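Local coordinates for ruler protein (Pseudomonas aeruginosa, PDB 5CUK) that probably senses the length of the growing needle in type III secretion, this chain being its C-terminal substrate-specificity domain, at residues Q22-V27 / V48-L53; R16-V21 / Q85-E90; I63-S66 / L72-Q75. All coordinates share one frame; numbering follows the deposited sequence.

All three contacts are apolar packing without a hydrogen bond between their segments; interactions 1 and 3 each set a helix on the mixed sheet, whereas interaction 2 joins two helices. Interactions 1 and 2 share helix 11-29, touch each other, for example at Gln22 and Leu87, and are partly buried. The touching residues of interaction 3 are all buried and lie on the opposite side of the chain's centre, where helix 67-75 meets strand 59-65, the neighbour of strand 46-54 of interaction 1. Interaction 1 uses the aliphatic stem of an arginine and a methyl on the helix backbone, interaction 2 a leucine methyl on a carbonyl O and two side chains, and interaction 3 aliphatic side chains only.

Interaction 1: residues Q22-V27 / V48-L53; sequences QGRIQV and VEVQVL
Arg24 of helix 11-29 lies against Val50 and Val52 of strand 46-54, and the contact is carried by the aliphatic part of the arginine. Its CB approaches CG1 of Val52 to 3.5 Å, while the next carbon, CG of Arg24, meets CG1 of Val50 at 3.9 Å. The arginine and Val50 side chains run obliquely to one another. With CG anti to its own carbonyl carbon (chi1 -55°) and further bends at chi2 and chi3, the arginine sets its first two carbons on the valines and then carries the guanidinium away from the strand. The charged end is thus separated from the apolar part of the contact.

A second kind of contact sets one methyl, CG2 of Val52, on the helix backbone. It sits 3.7 Å from the carbonyl O of Arg24 and 4.3 Å from CA of Ile25, so the two branches of this valine divide their work, CG1 on a side chain and CG2 on the helix main chain.

Polar bonding stays within the strand. The amide of Gln51, on the other face of the sheet, reaches the carbonyl of Val52 through NE2 (3.3 Å from NE2 to O); the bond is nearly straight, with the donor above the carbonyl plane. Arg37 of the adjacent strand 35-42 holds Gln51 OE1, and the same arginine forms a salt bridge with Glu49.

Helix and strand segments run at 38° to each other, their axes 8.3 Å apart at closest approach. Val50 also touches Leu17 and Val21, extending the seam back along the helix. This is the packing of a two-layer alpha/beta sandwich, with a helix laid over one face of a sheet, here in a domain of the FliK hook-length control family.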
ATOM      1  N   GLN A  22      -1.868   5.880   3.632  1.00 41.25           N
ATOM      2  CA  GLN A  22      -1.956   7.304   3.583  1.00 43.71           C
ATOM      3  C   GLN A  22      -1.010   7.953   4.589  1.00 41.52           C
ATOM      4  O   GLN A  22      -0.408   8.967   4.258  1.00 44.11           O
ATOM      5  CB  GLN A  22      -3.358   7.796   3.782  1.00 45.24           C
ATOM      6  CG  GLN A  22      -3.337   9.325   3.610  1.00 55.35           C
ATOM      7  CD  GLN A  22      -4.709   9.932   3.580  1.00 70.28           C
ATOM      8  OE1 GLN A  22      -5.605   9.557   4.366  1.00 67.02           O
ATOM      9  NE2 GLN A  22      -4.884  10.920   2.676  1.00 70.11           N
ATOM     10  N   GLY A  23      -0.846   7.385   5.787  1.00 37.72           N
ATOM     11  CA  GLY A  23       0.219   7.834   6.678  1.00 38.69           C
ATOM     12  C   GLY A  23       1.588   7.902   5.974  1.00 39.79           C
ATOM     13  O   GLY A  23       2.306   8.876   6.124  1.00 39.20           O
ATOM     14  N   ARG A  24       1.950   6.871   5.213  1.00 38.97           N
ATOM     15  CA  ARG A  24       3.284   6.811   4.616  1.00 38.36           C
ATOM     16  C   ARG A  24       3.438   7.864   3.528  1.00 42.06           C
ATOM     17  O   ARG A  24       4.539   8.384   3.280  1.00 37.19           O
ATOM     18  CB  ARG A  24       3.572   5.436   4.040  1.00 37.98           C
ATOM     19  CG  ARG A  24       3.416   4.260   5.038  1.00 39.31           C
ATOM     20  CD  ARG A  24       4.400   4.399   6.187  1.00 44.58           C
ATOM     21  NE  ARG A  24       3.758   4.926   7.388  1.00 48.18           N
ATOM     22  CZ  ARG A  24       4.391   5.601   8.358  1.00 48.65           C
ATOM     23  NH1 ARG A  24       5.715   5.833   8.305  1.00 35.94           N
ATOM     24  NH2 ARG A  24       3.686   6.023   9.409  1.00 46.72           N
ATOM     25  N   ILE A  25       2.328   8.177   2.879  1.00 37.20           N
ATOM     26  CA  ILE A  25       2.353   9.155   1.829  1.00 37.74           C
ATOM     27  C   ILE A  25       2.720  10.473   2.468  1.00 40.79           C
ATOM     28  O   ILE A  25       3.590  11.177   1.985  1.00 39.73           O
ATOM     29  CB  ILE A  25       1.023   9.241   1.079  1.00 34.67           C
ATOM     30  CG1 ILE A  25       0.832   8.011   0.197  1.00 35.88           C
ATOM     31  CG2 ILE A  25       1.014  10.409   0.163  1.00 44.02           C
ATOM     32  CD1 ILE A  25      -0.555   7.931  -0.478  1.00 43.88           C
ATOM     33  N   GLN A  26       2.079  10.782   3.585  1.00 42.81           N
ATOM     34  CA  GLN A  26       2.377  12.012   4.287  1.00 44.49           C
ATOM     35  C   GLN A  26       3.796  12.015   4.816  1.00 43.99           C
ATOM     36  O   GLN A  26       4.446  13.036   4.698  1.00 40.28           O
ATOM     37  CB  GLN A  26       1.413  12.257   5.442  1.00 46.85           C
ATOM     38  CG  GLN A  26      -0.029  12.486   5.043  1.00 53.49           C
ATOM     39  CD  GLN A  26      -0.873  12.918   6.235  1.00 62.50           C
ATOM     40  OE1 GLN A  26      -0.495  13.842   6.982  1.00 67.23           O
ATOM     41  NE2 GLN A  26      -2.010  12.245   6.433  1.00 50.81           N
ATOM     42  N   VAL A  27       4.297  10.922   5.405  1.00 39.29           N
ATOM     43  CA  VAL A  27       5.695  10.999   5.892  1.00 37.21           C
ATOM     44  C   VAL A  27       6.650  11.308   4.739  1.00 42.72           C
ATOM     45  O   VAL A  27       7.567  12.111   4.870  1.00 41.02           O
ATOM     46  CB  VAL A  27       6.168   9.729   6.562  1.00 39.45           C
ATOM     47  CG1 VAL A  27       7.635   9.841   6.947  1.00 31.74           C
ATOM     48  CG2 VAL A  27       5.293   9.399   7.770  1.00 42.24           C
ATOM     49  N   VAL A  48       2.333  -6.943   7.539  1.00 39.12           N
ATOM     50  CA  VAL A  48       2.512  -6.467   6.198  1.00 36.64           C
ATOM     51  C   VAL A  48       3.480  -5.231   6.260  1.00 42.52           C
ATOM     52  O   VAL A  48       3.422  -4.438   7.201  1.00 42.46           O
ATOM     53  CB  VAL A  48       1.120  -6.138   5.640  1.00 41.58           C
ATOM     54  CG1 VAL A  48       1.037  -4.789   5.037  1.00 38.43           C
ATOM     55  CG2 VAL A  48       0.650  -7.197   4.707  1.00 41.83           C
ATOM     56  N   GLU A  49       4.394  -5.098   5.303  1.00 40.24           N
ATOM     57  CA  GLU A  49       5.222  -3.904   5.206  1.00 41.08           C
ATOM     58  C   GLU A  49       4.699  -2.999   4.112  1.00 40.22           C
ATOM     59  O   GLU A  49       4.477  -3.460   2.995  1.00 39.83           O
ATOM     60  CB  GLU A  49       6.681  -4.271   4.922  1.00 44.67           C
ATOM     61  CG  GLU A  49       7.640  -3.097   5.074  1.00 53.47           C
ATOM     62  CD  GLU A  49       7.871  -2.701   6.551  1.00 54.22           C
ATOM     63  OE1 GLU A  49       7.535  -3.501   7.469  1.00 55.53           O
ATOM     64  OE2 GLU A  49       8.379  -1.585   6.775  1.00 52.48           O
ATOM     65  N   VAL A  50       4.501  -1.716   4.419  1.00 37.67           N
ATOM     66  CA  VAL A  50       4.122  -0.745   3.407  1.00 35.11           C
ATOM     67  C   VAL A  50       5.309   0.149   3.069  1.00 36.29           C
ATOM     68  O   VAL A  50       5.893   0.721   3.938  1.00 38.38           O
ATOM     69  CB  VAL A  50       2.964   0.132   3.875  1.00 35.80           C
ATOM     70  CG1 VAL A  50       2.599   1.136   2.800  1.00 32.69           C
ATOM     71  CG2 VAL A  50       1.775  -0.728   4.207  1.00 36.64           C
ATOM     72  N   GLN A  51       5.673   0.249   1.801  1.00 36.79           N
ATOM     73  CA  GLN A  51       6.724   1.173   1.374  1.00 37.19           C
ATOM     74  C   GLN A  51       6.171   2.079   0.293  1.00 37.86           C
ATOM     75  O   GLN A  51       5.479   1.602  -0.611  1.00 35.62           O
ATOM     76  CB  GLN A  51       7.962   0.408   0.856  1.00 42.08           C
ATOM     77  CG  GLN A  51       9.069   1.306   0.256  1.00 41.22           C
ATOM     78  CD  GLN A  51       9.989   1.871   1.333  1.00 40.92           C
ATOM     79  OE1 GLN A  51      10.616   1.125   2.080  1.00 40.46           O
ATOM     80  NE2 GLN A  51      10.043   3.190   1.436  1.00 36.98           N
ATOM     81  N   VAL A  52       6.428   3.383   0.388  1.00 32.81           N
ATOM     82  CA  VAL A  52       6.033   4.259  -0.683  1.00 31.64           C
ATOM     83  C   VAL A  52       7.278   5.045  -1.103  1.00 35.70           C
ATOM     84  O   VAL A  52       8.211   5.227  -0.321  1.00 35.01           O
ATOM     85  CB  VAL A  52       4.884   5.244  -0.318  1.00 35.75           C
ATOM     86  CG1 VAL A  52       3.874   4.615   0.620  1.00 34.41           C
ATOM     87  CG2 VAL A  52       5.413   6.517   0.264  1.00 33.13           C
ATOM     88  N   LEU A  53       7.312   5.428  -2.367  1.00 33.07           N
ATOM     89  CA  LEU A  53       8.407   6.209  -2.909  1.00 36.30           C
ATOM     90  C   LEU A  53       7.778   7.225  -3.803  1.00 37.69           C
ATOM     91  O   LEU A  53       7.108   6.926  -4.788  1.00 39.53           O
ATOM     92  CB  LEU A  53       9.423   5.386  -3.686  1.00 31.77           C
ATOM     93  CG  LEU A  53      10.558   6.224  -4.273  1.00 35.73           C
ATOM     94  CD1 LEU A  53      11.363   6.814  -3.120  1.00 38.90           C
ATOM     95  CD2 LEU A  53      11.425   5.397  -5.186  1.00 29.68           C
TER

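Interaction 2: residues R16-V21 / Q85-E90; sequences RLLDAV and QRLHPE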
ATOM      1  N   ARG A  16      -7.596  -0.809   6.996  1.00 38.00           N
ATOM      2  CA  ARG A  16      -6.388  -0.545   7.765  1.00 44.04           C
ATOM      3  C   ARG A  16      -5.245  -0.258   6.800  1.00 43.87           C
ATOM      4  O   ARG A  16      -4.449   0.653   7.009  1.00 44.78           O
ATOM      5  CB  ARG A  16      -6.060  -1.712   8.698  1.00 46.46           C
ATOM      6  CG  ARG A  16      -4.728  -1.562   9.461  1.00 49.27           C
ATOM      7  CD  ARG A  16      -4.794  -0.663  10.720  1.00 56.71           C
ATOM      8  NE  ARG A  16      -3.454  -0.172  11.101  1.00 56.56           N
ATOM      9  CZ  ARG A  16      -2.998   1.057  10.841  1.00 62.39           C
ATOM     10  NH1 ARG A  16      -3.773   1.940  10.230  1.00 63.11           N
ATOM     11  NH2 ARG A  16      -1.765   1.421  11.192  1.00 66.61           N
ATOM     12  N   LEU A  17      -5.222  -1.007   5.710  1.00 37.46           N
ATOM     13  CA  LEU A  17      -4.241  -0.830   4.676  1.00 40.07           C
ATOM     14  C   LEU A  17      -4.282   0.582   4.079  1.00 44.67           C
ATOM     15  O   LEU A  17      -3.236   1.243   3.945  1.00 41.76           O
ATOM     16  CB  LEU A  17      -4.450  -1.879   3.594  1.00 35.65           C
ATOM     17  CG  LEU A  17      -3.332  -2.053   2.594  1.00 45.86           C
ATOM     18  CD1 LEU A  17      -1.978  -1.895   3.256  1.00 42.43           C
ATOM     19  CD2 LEU A  17      -3.453  -3.399   1.983  1.00 39.35           C
ATOM     20  N   LEU A  18      -5.483   1.047   3.736  1.00 42.37           N
ATOM     21  CA  LEU A  18      -5.654   2.360   3.132  1.00 37.69           C
ATOM     22  C   LEU A  18      -5.191   3.433   4.094  1.00 40.93           C
ATOM     23  O   LEU A  18      -4.439   4.317   3.718  1.00 41.63           O
ATOM     24  CB  LEU A  18      -7.114   2.597   2.718  1.00 37.33           C
ATOM     25  CG  LEU A  18      -7.650   1.794   1.515  1.00 37.21           C
ATOM     26  CD1 LEU A  18      -9.039   2.263   1.118  1.00 32.00           C
ATOM     27  CD2 LEU A  18      -6.730   1.939   0.283  1.00 38.62           C
ATOM     28  N   ASP A  19      -5.650   3.363   5.335  1.00 41.46           N
ATOM     29  CA  ASP A  19      -5.177   4.257   6.371  1.00 41.24           C
ATOM     30  C   ASP A  19      -3.623   4.245   6.501  1.00 44.52           C
ATOM     31  O   ASP A  19      -2.986   5.298   6.542  1.00 41.02           O
ATOM     32  CB  ASP A  19      -5.844   3.887   7.688  1.00 41.28           C
ATOM     33  CG  ASP A  19      -5.550   4.880   8.793  1.00 52.66           C
ATOM     34  OD1 ASP A  19      -5.642   6.109   8.573  1.00 55.53           O
ATOM     35  OD2 ASP A  19      -5.236   4.419   9.903  1.00 60.95           O
ATOM     36  N   ALA A  20      -3.015   3.061   6.528  1.00 44.01           N
ATOM     37  CA  ALA A  20      -1.549   2.965   6.625  1.00 42.88           C
ATOM     38  C   ALA A  20      -0.822   3.644   5.441  1.00 37.16           C
ATOM     39  O   ALA A  20       0.073   4.453   5.645  1.00 36.84           O
ATOM     40  CB  ALA A  20      -1.130   1.504   6.732  1.00 42.41           C
ATOM     41  N   VAL A  21      -1.226   3.295   4.221  1.00 36.63           N
ATOM     42  CA  VAL A  21      -0.659   3.867   3.017  1.00 38.68           C
ATOM     43  C   VAL A  21      -0.767   5.374   3.093  1.00 42.59           C
ATOM     44  O   VAL A  21       0.152   6.101   2.713  1.00 33.53           O
ATOM     45  CB  VAL A  21      -1.359   3.339   1.744  1.00 33.47           C
ATOM     46  CG1 VAL A  21      -0.900   4.084   0.555  1.00 35.35           C
ATOM     47  CG2 VAL A  21      -1.058   1.854   1.550  1.00 33.91           C
ATOM     48  N   GLN A  85      -5.383   4.893  -5.795  1.00 41.77           N
ATOM     49  CA  GLN A  85      -5.317   6.003  -6.755  1.00 39.78           C
ATOM     50  C   GLN A  85      -6.226   7.139  -6.330  1.00 46.82           C
ATOM     51  O   GLN A  85      -5.847   8.312  -6.427  1.00 39.84           O
ATOM     52  CB  GLN A  85      -5.691   5.556  -8.167  1.00 40.18           C
ATOM     53  CG  GLN A  85      -5.499   6.668  -9.224  1.00 44.70           C
ATOM     54  CD  GLN A  85      -4.066   7.169  -9.275  1.00 37.04           C
ATOM     55  OE1 GLN A  85      -3.221   6.580  -9.933  1.00 42.78           O
ATOM     56  NE2 GLN A  85      -3.788   8.232  -8.554  1.00 35.34           N
ATOM     57  N   ARG A  86      -7.402   6.793  -5.805  1.00 41.62           N
ATOM     58  CA  ARG A  86      -8.389   7.818  -5.436  1.00 45.95           C
ATOM     59  C   ARG A  86      -7.964   8.534  -4.173  1.00 44.78           C
ATOM     60  O   ARG A  86      -8.339   9.677  -3.926  1.00 50.41           O
ATOM     61  CB  ARG A  86      -9.771   7.202  -5.245  1.00 48.43           C
ATOM     62  CG  ARG A  86     -10.273   6.382  -6.439  1.00 51.15           C
ATOM     63  CD  ARG A  86     -11.745   6.019  -6.259  1.00 59.52           C
ATOM     64  NE  ARG A  86     -12.204   4.950  -7.142  1.00 64.30           N
ATOM     65  CZ  ARG A  86     -13.158   4.081  -6.790  1.00 64.36           C
ATOM     66  NH1 ARG A  86     -13.729   4.156  -5.582  1.00 62.13           N
ATOM     67  NH2 ARG A  86     -13.558   3.151  -7.643  1.00 60.61           N
ATOM     68  N   LEU A  87      -7.146   7.837  -3.401  1.00 44.06           N
ATOM     69  CA  LEU A  87      -6.505   8.344  -2.195  1.00 41.30           C
ATOM     70  C   LEU A  87      -5.443   9.435  -2.492  1.00 46.46           C
ATOM     71  O   LEU A  87      -5.182  10.334  -1.672  1.00 44.83           O
ATOM     72  CB  LEU A  87      -5.891   7.127  -1.482  1.00 44.54           C
ATOM     73  CG  LEU A  87      -5.491   6.977  -0.022  1.00 53.15           C
ATOM     74  CD1 LEU A  87      -4.888   5.615   0.143  1.00 44.71           C
ATOM     75  CD2 LEU A  87      -4.471   8.040   0.355  1.00 55.81           C
ATOM     76  N   HIS A  88      -4.832   9.342  -3.674  1.00 40.10           N
ATOM     77  CA  HIS A  88      -3.735  10.246  -4.067  1.00 45.35           C
ATOM     78  C   HIS A  88      -3.889  10.697  -5.522  1.00 40.77           C
ATOM     79  O   HIS A  88      -3.189  10.220  -6.405  1.00 39.95           O
ATOM     80  CB  HIS A  88      -2.396   9.533  -3.876  1.00 42.86           C
ATOM     81  CG  HIS A  88      -1.200  10.382  -4.165  1.00 42.60           C
ATOM     82  ND1 HIS A  88      -0.702  11.290  -3.262  1.00 47.19           N
ATOM     83  CD2 HIS A  88      -0.370  10.417  -5.236  1.00 41.92           C
ATOM     84  CE1 HIS A  88       0.373  11.869  -3.772  1.00 48.35           C
ATOM     85  NE2 HIS A  88       0.589  11.363  -4.972  1.00 46.06           N
ATOM     86  N   PRO A  89      -4.851  11.581  -5.788  1.00 45.89           N
ATOM     87  CA  PRO A  89      -5.157  11.930  -7.184  1.00 44.71           C
ATOM     88  C   PRO A  89      -4.069  12.773  -7.849  1.00 40.12           C
ATOM     89  O   PRO A  89      -4.098  12.946  -9.056  1.00 42.19           O
ATOM     90  CB  PRO A  89      -6.455  12.735  -7.067  1.00 44.10           C
ATOM     91  CG  PRO A  89      -7.030  12.327  -5.745  1.00 49.85           C
ATOM     92  CD  PRO A  89      -5.837  12.152  -4.860  1.00 47.11           C
ATOM     93  N   GLU A  90      -3.100  13.244  -7.080  1.00 43.85           N
ATOM     94  CA  GLU A  90      -2.091  14.179  -7.608  1.00 44.74           C
ATOM     95  C   GLU A  90      -1.159  13.572  -8.653  1.00 43.12           C
ATOM     96  O   GLU A  90      -0.641  14.285  -9.503  1.00 42.60           O
ATOM     97  CB  GLU A  90      -1.242  14.736  -6.470  1.00 46.94           C
ATOM     98  CG  GLU A  90      -2.017  15.560  -5.453  1.00 50.88           C
ATOM     99  CD  GLU A  90      -2.619  14.716  -4.349  1.00 51.39           C
ATOM    100  OE1 GLU A  90      -2.873  13.513  -4.576  1.00 49.08           O
ATOM    101  OE2 GLU A  90      -2.837  15.268  -3.249  1.00 61.71           O
TER
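Helix-to-helix packing in the layer above the sheet brings Leu87, in the last turn of helix 77-87, against Leu18 and Val21 of helix 11-29. One methyl of Leu87 does all the touching between these segments. Its CD1 lies 3.8 Å from the carbonyl O of Leu18 and 4.1 Å from CD2 of the same residue, so the group rests on both the backbone and the side chain of one helical position. Three residues on, CG1 of Val21 comes within 4.3 Å of CD1 of Leu87, a looser contact.

Leu87 reaches across in an extended form, with CG anti to the backbone N (chi1 -159°) and CD1 continuing the zigzag at chi2 -178°. Leu18 holds its CG beside the backbone N instead, and its side chain slants past that of Leu87. The contact contains no polar bond across it. On helix 11-29 the charged groups pair with each other: Arg16 NH1 forms a salt bridge with Asp19 OD2, 2.9 Å away, with the carboxylate at the guanidinium edge.

Immediately after Leu87 the chain leaves the helix at His88, and Glu90 OE1 lies over one face of the imidazole, displaced toward its rim. Gln85 ties this exit to what follows, its side-chain amide bonding the backbone of Gln91 and Val93.

The neighbouring elements continue the packing on several sides. Leu84 joins Leu18 and Val21 one turn earlier on helix 77-87, Leu87 also meets Gln22 and Ile25 farther along helix 11-29, and Val21 reaches down to Ile61 of strand 59-65.

Interaction 3: residues I63-S66 / L72-Q75; sequences ISAS and LLQQ
Leu73 of helix 67-75 reaches Ile63 and Ala65 of strand 59-65 through the end of its side chain. Its CB points from the helix toward the strand but is still too far away to touch it. CG turns anti to the carbonyl carbon (chi1 -62°) and likewise stops short of contact. From there the chain divides: CD1 continues straight on (chi2 172°) and makes both contacts with the strand, whereas CD2 has no close partner there.

At its tip, CD1 of Leu73 lies 3.9 Å from CG2 of Ile63 and 4.1 Å from CB of Ala65. It therefore rests on two methyl groups that project from the same face of the strand, two residues apart, while Ser64 between them points to the other face. The side chains of Ile63 and Leu73 meet at about a right angle. Ile63 offers its short CG2 branch, and its longer CG1 branch leads away from the helix. All three residues are buried, and the packing between them is wholly aliphatic.

Only a short connection separates the two elements: the strand passes through Ser66, the N-cap residue of helix 67-75, directly into the helix. Around the contact, Val48 of strand 46-54 packs beside Ile63 and Ala65, Phe97 of strand 93-99 touches Ile63 and Leu73, and Leu9 and Leu45 close on Leu73 from the loops.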
ATOM      1  N   ILE A  63       3.606  -3.337  -1.278  1.00 38.69           N
ATOM      2  CA  ILE A  63       3.163  -4.063  -0.107  1.00 37.05           C
ATOM      3  C   ILE A  63       3.892  -5.399  -0.055  1.00 38.24           C
ATOM      4  O   ILE A  63       3.926  -6.137  -1.038  1.00 35.92           O
ATOM      5  CB  ILE A  63       1.643  -4.346  -0.105  1.00 37.29           C
ATOM      6  CG1 ILE A  63       0.840  -3.129  -0.581  1.00 36.26           C
ATOM      7  CG2 ILE A  63       1.221  -4.818   1.252  1.00 32.66           C
ATOM      8  CD1 ILE A  63       1.091  -1.864   0.235  1.00 33.62           C
ATOM      9  N   SER A  64       4.473  -5.687   1.098  1.00 36.32           N
ATOM     10  CA  SER A  64       5.214  -6.907   1.313  1.00 37.19           C
ATOM     11  C   SER A  64       4.453  -7.692   2.359  1.00 45.14           C
ATOM     12  O   SER A  64       4.022  -7.133   3.383  1.00 40.90           O
ATOM     13  CB  SER A  64       6.645  -6.614   1.765  1.00 45.70           C
ATOM     14  OG  SER A  64       7.278  -5.767   0.827  1.00 43.64           O
ATOM     15  N   ALA A  65       4.267  -8.983   2.085  1.00 42.34           N
ATOM     16  CA  ALA A  65       3.433  -9.827   2.932  1.00 43.36           C
ATOM     17  C   ALA A  65       3.813 -11.306   2.851  1.00 41.99           C
ATOM     18  O   ALA A  65       4.571 -11.717   1.983  1.00 43.47           O
ATOM     19  CB  ALA A  65       1.972  -9.655   2.545  1.00 42.52           C
ATOM     20  N   SER A  66       3.221 -12.103   3.734  1.00 48.59           N
ATOM     21  CA  SER A  66       3.366 -13.551   3.689  1.00 45.94           C
ATOM     22  C   SER A  66       2.823 -14.070   2.352  1.00 46.91           C
ATOM     23  O   SER A  66       2.107 -13.339   1.625  1.00 40.38           O
ATOM     24  CB  SER A  66       2.650 -14.191   4.875  1.00 43.20           C
ATOM     25  OG  SER A  66       1.256 -14.197   4.655  1.00 47.29           O
ATOM     26  N   LEU A  72      -3.974 -13.135  -1.632  1.00 37.21           N
ATOM     27  CA  LEU A  72      -5.182 -12.377  -1.439  1.00 38.42           C
ATOM     28  C   LEU A  72      -5.024 -10.969  -2.002  1.00 44.06           C
ATOM     29  O   LEU A  72      -5.969 -10.418  -2.577  1.00 44.37           O
ATOM     30  CB  LEU A  72      -5.529 -12.316   0.038  1.00 42.15           C
ATOM     31  CG  LEU A  72      -5.977 -13.641   0.662  1.00 41.42           C
ATOM     32  CD1 LEU A  72      -6.223 -13.441   2.137  1.00 34.52           C
ATOM     33  CD2 LEU A  72      -7.224 -14.122  -0.027  1.00 38.84           C
ATOM     34  N   LEU A  73      -3.835 -10.386  -1.855  1.00 37.73           N
ATOM     35  CA  LEU A  73      -3.632  -9.032  -2.379  1.00 43.55           C
ATOM     36  C   LEU A  73      -3.699  -9.023  -3.909  1.00 41.89           C
ATOM     37  O   LEU A  73      -4.365  -8.177  -4.498  1.00 39.27           O
ATOM     38  CB  LEU A  73      -2.292  -8.455  -1.887  1.00 40.30           C
ATOM     39  CG  LEU A  73      -2.194  -8.318  -0.359  1.00 36.76           C
ATOM     40  CD1 LEU A  73      -0.767  -7.936   0.061  1.00 43.77           C
ATOM     41  CD2 LEU A  73      -3.196  -7.297   0.136  1.00 39.43           C
ATOM     42  N   GLN A  74      -3.036  -9.993  -4.541  1.00 43.95           N
ATOM     43  CA  GLN A  74      -3.008 -10.081  -5.999  1.00 45.74           C
ATOM     44  C   GLN A  74      -4.383 -10.361  -6.559  1.00 48.03           C
ATOM     45  O   GLN A  74      -4.746  -9.813  -7.597  1.00 50.65           O
ATOM     46  CB  GLN A  74      -2.030 -11.154  -6.469  1.00 47.18           C
ATOM     47  CG  GLN A  74      -0.819 -11.274  -5.560  1.00 49.54           C
ATOM     48  CD  GLN A  74       0.476 -11.522  -6.305  1.00 58.22           C
ATOM     49  OE1 GLN A  74       0.969 -10.637  -7.002  1.00 65.40           O
ATOM     50  NE2 GLN A  74       1.045 -12.722  -6.147  1.00 57.94           N
ATOM     51  N   GLN A  75      -5.158 -11.201  -5.864  1.00 45.74           N
ATOM     52  CA  GLN A  75      -6.533 -11.455  -6.295  1.00 50.63           C
ATOM     53  C   GLN A  75      -7.351 -10.179  -6.204  1.00 48.09           C
ATOM     54  O   GLN A  75      -8.314  -9.996  -6.947  1.00 49.39           O
ATOM     55  CB  GLN A  75      -7.195 -12.564  -5.466  1.00 46.35           C
ATOM     56  CG  GLN A  75      -6.539 -13.891  -5.649  1.00 47.74           C
ATOM     57  CD  GLN A  75      -7.228 -14.979  -4.857  1.00 58.00           C
ATOM     58  OE1 GLN A  75      -8.379 -14.830  -4.416  1.00 55.69           O
ATOM     59  NE2 GLN A  75      -6.510 -16.075  -4.631  1.00 59.35           N
TER